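Local atomic coordinates of single-stranded DNA-binding protein DdrB (Deinococcus radiodurans, PDB entry 4NOE), a protein that binds single-stranded DNA and probably assists its accurate annealing in the response to DNA damage. Residues E[31-36]-E[61-66]; E[105-110]-E[133-138]. One frame throughout, in Å; residues are numbered along the deposited sequence.

Both contacts are largely buried, yet they join different elements and differ in chemistry. Interaction 1 lays helix 28-37 against the loop 61-66, with its short 3-10 turn; a charged pair and close glycine backbones join them, and the one assigned hydrogen bond between the segments is part of that pair. Interaction 2 is a strand pair within the mixed sheet, held by backbone hydrogen bonds across the seam, with aromatic rings on one face and DNA-facing polar groups on the other. W62 connects the two: it plays no part across interaction 1, but its ring packs on Y107 and F135 of interaction 2. Interaction 1 stays about 12 Å from the DNA at its nearest atom, whereas 105-110 touches it.

Interaction 1: E[31-36]-E[61-66]; sequences VQRHYG and DWSLIG
R33 and D61 form a salt bridge where helix 28-37 packs against a 3-10 turn that opens with an Asx turn. The two carboxylate oxygens of D61 have separate tasks. OD2 accepts from R33 NE at 2.5 Å; it lies in the plane of the guanidinium, but the carboxylate is turned 37° from that plane, and NE comes to the anti side from out of the carboxylate plane. OD1 is gripped twice from one face of the carboxylate, by S63 OG at 2.7 Å and by the S63 backbone N at 3.1 Å; the second bond closes the Asx turn. Aspartate suits this place because its short side chain can curl back to that N while still offering an oxygen to the helix. With CG anti to the backbone N (chi1 -170°), D61 spans both. Its backbone also bonds to Y144, and R33 NH2 donates to R143 O, so the C-terminal region is tied to the same charged pair. The guanidinium does not meet polar atoms alone: L64 CD2 sits over the centre of one of its faces, and L64 runs alongside the arginine, with CD2 also 3.7 Å from R33 CG.

Farther along the helix, glycines allow the backbones to close up. G36 and G66 bring their CA atoms within 3.8 Å of each other, and a side chain on G36 would run into the S63 carbonyl. G66, at positive phi, donates its N to S63 O within the turn. That same S63 O receives a CA-H...O contact from G36 CA, 3.1 Å away.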
loop_
_atom_site.group_PDB
_atom_site.type_symbol
_atom_site.label_atom_id
_atom_site.label_comp_id
_atom_site.label_asym_id
_atom_site.label_seq_id
_atom_site.Cartn_x
_atom_site.Cartn_y
_atom_site.Cartn_z
ATOM N N VAL E 31 0.859 29.923 -32.576
ATOM C CA VAL E 31 2.001 29.904 -31.675
ATOM C C VAL E 31 2.219 28.487 -31.148
ATOM O O VAL E 31 3.352 27.999 -31.129
ATOM C CB VAL E 31 1.803 30.899 -30.518
ATOM C CG1 VAL E 31 2.911 30.763 -29.489
ATOM C CG2 VAL E 31 1.732 32.328 -31.082
ATOM N N GLN E 32 1.136 27.817 -30.749
ATOM C CA GLN E 32 1.244 26.435 -30.265
ATOM C C GLN E 32 1.827 25.508 -31.319
ATOM O O GLN E 32 2.696 24.688 -31.013
ATOM C CB GLN E 32 -0.107 25.895 -29.792
ATOM C CG GLN E 32 -0.378 26.101 -28.312
ATOM C CD GLN E 32 -1.757 25.617 -27.922
ATOM O OE1 GLN E 32 -2.005 24.410 -27.831
ATOM N NE2 GLN E 32 -2.670 26.554 -27.710
ATOM N N ARG E 33 1.371 25.651 -32.562
ATOM C CA ARG E 33 1.922 24.849 -33.651
ATOM C C ARG E 33 3.406 25.140 -33.833
ATOM O O ARG E 33 4.200 24.229 -34.090
ATOM C CB ARG E 33 1.196 25.136 -34.969
ATOM C CG ARG E 33 -0.256 24.723 -34.976
ATOM C CD ARG E 33 -0.886 24.989 -36.328
ATOM N NE ARG E 33 -2.037 24.118 -36.522
ATOM C CZ ARG E 33 -3.293 24.504 -36.354
ATOM N NH1 ARG E 33 -3.556 25.758 -36.013
ATOM N NH2 ARG E 33 -4.284 23.641 -36.548
ATOM N N HIS E 34 3.777 26.412 -33.711
ATOM C CA HIS E 34 5.157 26.799 -33.985
ATOM C C HIS E 34 6.126 26.151 -33.002
ATOM O O HIS E 34 7.078 25.494 -33.414
ATOM C CB HIS E 34 5.318 28.320 -33.983
ATOM C CG HIS E 34 6.743 28.776 -34.033
ATOM N ND1 HIS E 34 7.415 29.003 -35.216
ATOM C CD2 HIS E 34 7.626 29.047 -33.041
ATOM C CE1 HIS E 34 8.646 29.399 -34.952
ATOM N NE2 HIS E 34 8.802 29.435 -33.640
ATOM N N TYR E 35 5.899 26.324 -31.703
ATOM C CA TYR E 35 6.806 25.710 -30.737
ATOM C C TYR E 35 6.528 24.218 -30.581
ATOM O O TYR E 35 7.396 23.453 -30.133
ATOM C CB TYR E 35 6.762 26.434 -29.393
ATOM C CG TYR E 35 7.248 27.867 -29.486
ATOM C CD1 TYR E 35 8.605 28.167 -29.492
ATOM C CD2 TYR E 35 6.346 28.915 -29.570
ATOM C CE1 TYR E 35 9.044 29.480 -29.569
ATOM C CE2 TYR E 35 6.772 30.221 -29.652
ATOM C CZ TYR E 35 8.118 30.499 -29.650
ATOM O OH TYR E 35 8.523 31.810 -29.732
ATOM N N GLY E 36 5.314 23.819 -30.955
ATOM C CA GLY E 36 4.939 22.417 -30.991
ATOM C C GLY E 36 5.833 21.604 -31.906
ATOM O O GLY E 36 6.258 20.505 -31.544
ATOM N N ASP E 61 -3.634 17.896 -36.127
ATOM C CA ASP E 61 -2.320 18.521 -36.111
ATOM C C ASP E 61 -1.661 18.217 -34.774
ATOM O O ASP E 61 -1.935 18.874 -33.765
ATOM C CB ASP E 61 -2.434 20.027 -36.339
ATOM C CG ASP E 61 -1.085 20.689 -36.574
ATOM O OD1 ASP E 61 -0.034 20.058 -36.296
ATOM O OD2 ASP E 61 -1.078 21.854 -37.034
ATOM N N TRP E 62 -0.788 17.218 -34.773
ATOM C CA TRP E 62 -0.153 16.776 -33.539
ATOM C C TRP E 62 0.788 17.822 -32.960
ATOM O O TRP E 62 1.103 17.780 -31.767
ATOM C CB TRP E 62 0.559 15.431 -33.748
ATOM C CG TRP E 62 -0.418 14.277 -33.936
ATOM C CD1 TRP E 62 -0.833 13.744 -35.120
ATOM C CD2 TRP E 62 -1.117 13.557 -32.906
ATOM N NE1 TRP E 62 -1.733 12.729 -34.893
ATOM C CE2 TRP E 62 -1.923 12.591 -33.544
ATOM C CE3 TRP E 62 -1.127 13.627 -31.508
ATOM C CZ2 TRP E 62 -2.735 11.691 -32.831
ATOM C CZ3 TRP E 62 -1.941 12.738 -30.793
ATOM C CH2 TRP E 62 -2.731 11.781 -31.461
ATOM N N SER E 63 1.225 18.776 -33.784
ATOM C CA SER E 63 2.110 19.833 -33.280
ATOM C C SER E 63 1.387 20.722 -32.263
ATOM O O SER E 63 2.030 21.399 -31.449
ATOM C CB SER E 63 2.688 20.681 -34.426
ATOM O OG SER E 63 1.718 21.588 -34.933
ATOM N N LEU E 64 0.057 20.715 -32.297
ATOM C CA LEU E 64 -0.726 21.451 -31.301
ATOM C C LEU E 64 -0.366 21.006 -29.887
ATOM O O LEU E 64 -0.322 21.835 -28.974
ATOM C CB LEU E 64 -2.233 21.318 -31.557
ATOM C CG LEU E 64 -2.753 22.108 -32.764
ATOM C CD1 LEU E 64 -4.172 21.682 -33.157
ATOM C CD2 LEU E 64 -2.710 23.609 -32.478
ATOM N N ILE E 65 -0.070 19.716 -29.704
ATOM C CA ILE E 65 0.323 19.247 -28.368
ATOM C C ILE E 65 1.790 18.849 -28.292
ATOM O O ILE E 65 2.178 18.054 -27.421
ATOM C CB ILE E 65 -0.547 18.077 -27.862
ATOM C CG1 ILE E 65 -0.359 16.833 -28.732
ATOM C CG2 ILE E 65 -2.018 18.492 -27.789
ATOM C CD1 ILE E 65 -1.095 15.580 -28.200
ATOM N N GLY E 66 2.601 19.396 -29.203
ATOM C CA GLY E 66 4.043 19.159 -29.186
ATOM C C GLY E 66 4.445 17.756 -29.621
ATOM O O GLY E 66 5.542 17.283 -29.304
#

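Interaction 2: E[105-110]-E[133-138]; sequences IKYSRG and AIFRGG. With nucleotides of chain F.
Y107 and F135 meet rim to rim on one face of an antiparallel strand pair, their CE1 atoms 3.6 Å apart and their planes turned by 72°. The strand register puts both rings on this face. Large flat groups suit it: the two cross obliquely, and F135 CB also lies 4.1 Å from I105 CB. The Y107 hydroxyl is satisfied by E57. Beneath the rings, I105 pairs with F135 through bonds in both directions, while Y107 N donates to A133 O at 2.8 Å in a nearly straight line and the return bond from A133 N is weak. A133 is small enough to sit across from the tyrosine.

The other face meets DNA. K106 leaves beside I134 with CG anti to its own N (chi1 -175°) and stays extended to NZ, passing the side of the base of DT26 of chain F that bears O2, N3 and O4. NZ ends 2.9 Å from N3 of that DT26 and forms a salt bridge with E121. Cut back to an alanine, this position would probably leave E121 without its cation and open a gap beside the thymine. S108 OG, set between its backbone N and carbonyl carbon (chi1 68°), donates to O2 of the same DT26 at 2.5 Å and also bonds R89. G110 N gives a weak bond to OP1 of DG29 of chain F, and a side chain there would strike O3' of DC28 of chain F. Within the mixed sheet, strand 104-110 lies between strands 84-91 and 128-135, and the aromatic face is closed by F52, F60 and W62.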
loop_
_atom_site.group_PDB
_atom_site.type_symbol
_atom_site.label_atom_id
_atom_site.label_comp_id
_atom_site.label_asym_id
_atom_site.label_seq_id
_atom_site.Cartn_x
_atom_site.Cartn_y
_atom_site.Cartn_z
ATOM N N ILE E 105 -10.434 5.911 -31.396
ATOM C CA ILE E 105 -9.054 5.736 -31.820
ATOM C C ILE E 105 -8.220 6.203 -30.656
ATOM O O ILE E 105 -8.276 7.375 -30.274
ATOM C CB ILE E 105 -8.721 6.577 -33.048
ATOM C CG1 ILE E 105 -9.781 6.376 -34.133
ATOM C CG2 ILE E 105 -7.345 6.198 -33.584
ATOM C CD1 ILE E 105 -9.806 4.966 -34.672
ATOM N N LYS E 106 -7.463 5.287 -30.068
ATOM C CA LYS E 106 -6.728 5.613 -28.856
ATOM C C LYS E 106 -5.232 5.572 -29.135
ATOM O O LYS E 106 -4.748 4.696 -29.850
ATOM C CB LYS E 106 -7.095 4.629 -27.734
ATOM C CG LYS E 106 -6.470 4.967 -26.392
ATOM C CD LYS E 106 -7.048 4.154 -25.224
ATOM C CE LYS E 106 -6.385 4.630 -23.926
ATOM N NZ LYS E 106 -6.764 3.901 -22.675
ATOM N N TYR E 107 -4.515 6.545 -28.585
ATOM C CA TYR E 107 -3.066 6.570 -28.645
ATOM C C TYR E 107 -2.549 6.311 -27.246
ATOM O O TYR E 107 -2.774 7.119 -26.326
ATOM C CB TYR E 107 -2.566 7.923 -29.182
ATOM C CG TYR E 107 -2.815 8.058 -30.663
ATOM C CD1 TYR E 107 -4.075 8.406 -31.150
ATOM C CD2 TYR E 107 -1.804 7.807 -31.577
ATOM C CE1 TYR E 107 -4.307 8.517 -32.508
ATOM C CE2 TYR E 107 -2.030 7.919 -32.945
ATOM C CZ TYR E 107 -3.279 8.264 -33.399
ATOM O OH TYR E 107 -3.500 8.374 -34.752
ATOM N N SER E 108 -1.875 5.175 -27.087
ATOM C CA SER E 108 -1.362 4.748 -25.784
ATOM C C SER E 108 -0.123 3.874 -25.924
ATOM O O SER E 108 0.111 3.267 -26.978
ATOM C CB SER E 108 -2.435 3.960 -25.021
ATOM O OG SER E 108 -2.686 2.712 -25.663
ATOM N N ARG E 109 0.646 3.789 -24.843
ATOM C CA ARG E 109 1.835 2.945 -24.780
ATOM C C ARG E 109 1.821 2.124 -23.496
ATOM O O ARG E 109 1.071 2.419 -22.546
ATOM C CB ARG E 109 3.090 3.816 -24.783
ATOM C CG ARG E 109 3.160 4.749 -23.572
ATOM C CD ARG E 109 4.349 5.720 -23.633
ATOM N NE ARG E 109 4.290 6.714 -22.548
ATOM C CZ ARG E 109 4.701 6.485 -21.301
ATOM N NH1 ARG E 109 5.196 5.297 -20.953
ATOM N NH2 ARG E 109 4.606 7.434 -20.394
ATOM N N GLY E 110 2.653 1.091 -23.457
ATOM C CA GLY E 110 2.812 0.319 -22.244
ATOM C C GLY E 110 3.515 1.154 -21.190
ATOM O O GLY E 110 4.364 1.991 -21.512
ATOM N N ALA E 133 -3.943 10.206 -25.899
ATOM C CA ALA E 133 -5.115 10.827 -26.526
ATOM C C ALA E 133 -6.142 9.788 -26.960
ATOM O O ALA E 133 -5.801 8.645 -27.303
ATOM C CB ALA E 133 -4.693 11.706 -27.747
ATOM N N ILE E 134 -7.406 10.184 -26.954
ATOM C CA ILE E 134 -8.428 9.315 -27.516
ATOM C C ILE E 134 -9.390 10.099 -28.398
ATOM O O ILE E 134 -9.951 11.115 -27.980
ATOM C CB ILE E 134 -9.185 8.519 -26.431
ATOM C CG1 ILE E 134 -10.355 7.755 -27.050
ATOM C CG2 ILE E 134 -9.684 9.430 -25.331
ATOM C CD1 ILE E 134 -10.833 6.596 -26.186
ATOM N N PHE E 135 -9.556 9.643 -29.633
ATOM C CA PHE E 135 -10.457 10.320 -30.545
ATOM C C PHE E 135 -11.780 9.566 -30.511
ATOM O O PHE E 135 -11.840 8.351 -30.778
ATOM C CB PHE E 135 -9.841 10.407 -31.946
ATOM C CG PHE E 135 -8.565 11.229 -31.990
ATOM C CD1 PHE E 135 -7.363 10.702 -31.533
ATOM C CD2 PHE E 135 -8.574 12.531 -32.471
ATOM C CE1 PHE E 135 -6.197 11.452 -31.556
ATOM C CE2 PHE E 135 -7.410 13.286 -32.501
ATOM C CZ PHE E 135 -6.217 12.741 -32.039
ATOM N N ARG E 136 -12.837 10.277 -30.139
ATOM C CA ARG E 136 -14.088 9.623 -29.789
ATOM C C ARG E 136 -15.256 10.601 -29.713
ATOM O O ARG E 136 -15.233 11.556 -28.930
ATOM C CB ARG E 136 -13.928 8.901 -28.455
ATOM C CG ARG E 136 -15.225 8.372 -27.862
ATOM C CD ARG E 136 -14.932 7.582 -26.603
ATOM N NE ARG E 136 -14.433 8.426 -25.519
ATOM C CZ ARG E 136 -13.882 7.956 -24.405
ATOM N NH1 ARG E 136 -13.731 6.647 -24.234
ATOM N NH2 ARG E 136 -13.458 8.795 -23.471
ATOM N N GLY E 137 -16.273 10.352 -30.532
ATOM C CA GLY E 137 -17.505 11.115 -30.478
ATOM C C GLY E 137 -17.330 12.571 -30.853
ATOM O O GLY E 137 -16.535 12.893 -31.741
ATOM N N GLY E 138 -18.084 13.442 -30.180
ATOM C CA GLY E 138 -18.040 14.878 -30.415
ATOM C C GLY E 138 -18.283 15.253 -31.864
ATOM O O GLY E 138 -18.667 14.411 -32.679
ATOM P P DT F 26 -9.438 -4.286 -25.335
ATOM O OP1 DT F 26 -9.976 -5.096 -26.371
ATOM O OP2 DT F 26 -9.065 -4.885 -24.105
ATOM O "O5'" DT F 26 -8.168 -3.485 -25.832
ATOM C "C5'" DT F 26 -8.001 -2.996 -27.159
ATOM C "C4'" DT F 26 -6.708 -2.227 -27.287
ATOM O "O4'" DT F 26 -6.670 -1.154 -26.324
ATOM C "C3'" DT F 26 -5.448 -3.052 -27.054
ATOM O "O3'" DT F 26 -4.404 -2.696 -27.948
ATOM C "C2'" DT F 26 -5.007 -2.612 -25.676
ATOM C "C1'" DT F 26 -5.438 -1.162 -25.661
ATOM N N1 DT F 26 -5.657 -0.567 -24.345
ATOM C C2 DT F 26 -5.304 0.741 -24.108
ATOM O O2 DT F 26 -4.749 1.437 -24.926
ATOM N N3 DT F 26 -5.638 1.203 -22.867
ATOM C C4 DT F 26 -6.260 0.504 -21.859
ATOM O O4 DT F 26 -6.505 1.048 -20.802
ATOM C C5 DT F 26 -6.628 -0.849 -22.187
ATOM C C7 DT F 26 -7.334 -1.674 -21.164
ATOM C C6 DT F 26 -6.311 -1.309 -23.395
ATOM P P DG F 29 5.714 -1.322 -24.858
ATOM O OP1 DG F 29 4.962 -0.241 -25.440
ATOM O OP2 DG F 29 6.378 -2.278 -25.680
ATOM O "O5'" DG F 29 6.831 -0.781 -23.879
ATOM C "C5'" DG F 29 6.545 -0.568 -22.497
ATOM C "C4'" DG F 29 7.742 -0.878 -21.628
ATOM O "O4'" DG F 29 7.870 -2.303 -21.492
ATOM C "C3'" DG F 29 9.087 -0.372 -22.149
ATOM O "O3'" DG F 29 10.037 -0.080 -21.129
ATOM C "C2'" DG F 29 9.625 -1.566 -22.894
ATOM C "C1'" DG F 29 9.052 -2.749 -22.132
ATOM N N9 DG F 29 8.696 -3.835 -23.029
ATOM C C8 DG F 29 8.657 -3.786 -24.398
ATOM N N7 DG F 29 8.318 -4.920 -24.942
ATOM C C5 DG F 29 8.141 -5.773 -23.866
ATOM C C6 DG F 29 7.771 -7.135 -23.830
ATOM O O6 DG F 29 7.513 -7.885 -24.771
ATOM N N1 DG F 29 7.694 -7.606 -22.529
ATOM C C2 DG F 29 7.938 -6.862 -21.407
ATOM N N2 DG F 29 7.808 -7.497 -20.242
ATOM N N3 DG F 29 8.300 -5.598 -21.426
ATOM C C4 DG F 29 8.371 -5.116 -22.679
ATOM P P DC F 28 1.522 -3.306 -27.512
ATOM O OP1 DC F 28 1.768 -1.917 -27.750
ATOM O OP2 DC F 28 2.126 -4.241 -28.398
ATOM O "O5'" DC F 28 1.981 -3.692 -26.047
ATOM C "C5'" DC F 28 1.890 -2.786 -24.969
ATOM C "C4'" DC F 28 2.777 -3.241 -23.842
ATOM O "O4'" DC F 28 2.388 -4.555 -23.428
ATOM C "C3'" DC F 28 4.244 -3.347 -24.207
ATOM O "O3'" DC F 28 4.785 -2.085 -23.879
ATOM C "C2'" DC F 28 4.741 -4.462 -23.308
ATOM C "C1'" DC F 28 3.503 -5.304 -23.015
ATOM N N1 DC F 28 3.422 -6.609 -23.685
ATOM C C2 DC F 28 3.141 -7.748 -22.926
ATOM O O2 DC F 28 3.030 -7.639 -21.703
ATOM N N3 DC F 28 3.020 -8.939 -23.544
ATOM C C4 DC F 28 3.140 -9.016 -24.868
ATOM N N4 DC F 28 3.014 -10.212 -25.435
ATOM C C5 DC F 28 3.400 -7.869 -25.668
ATOM C C6 DC F 28 3.525 -6.696 -25.042
#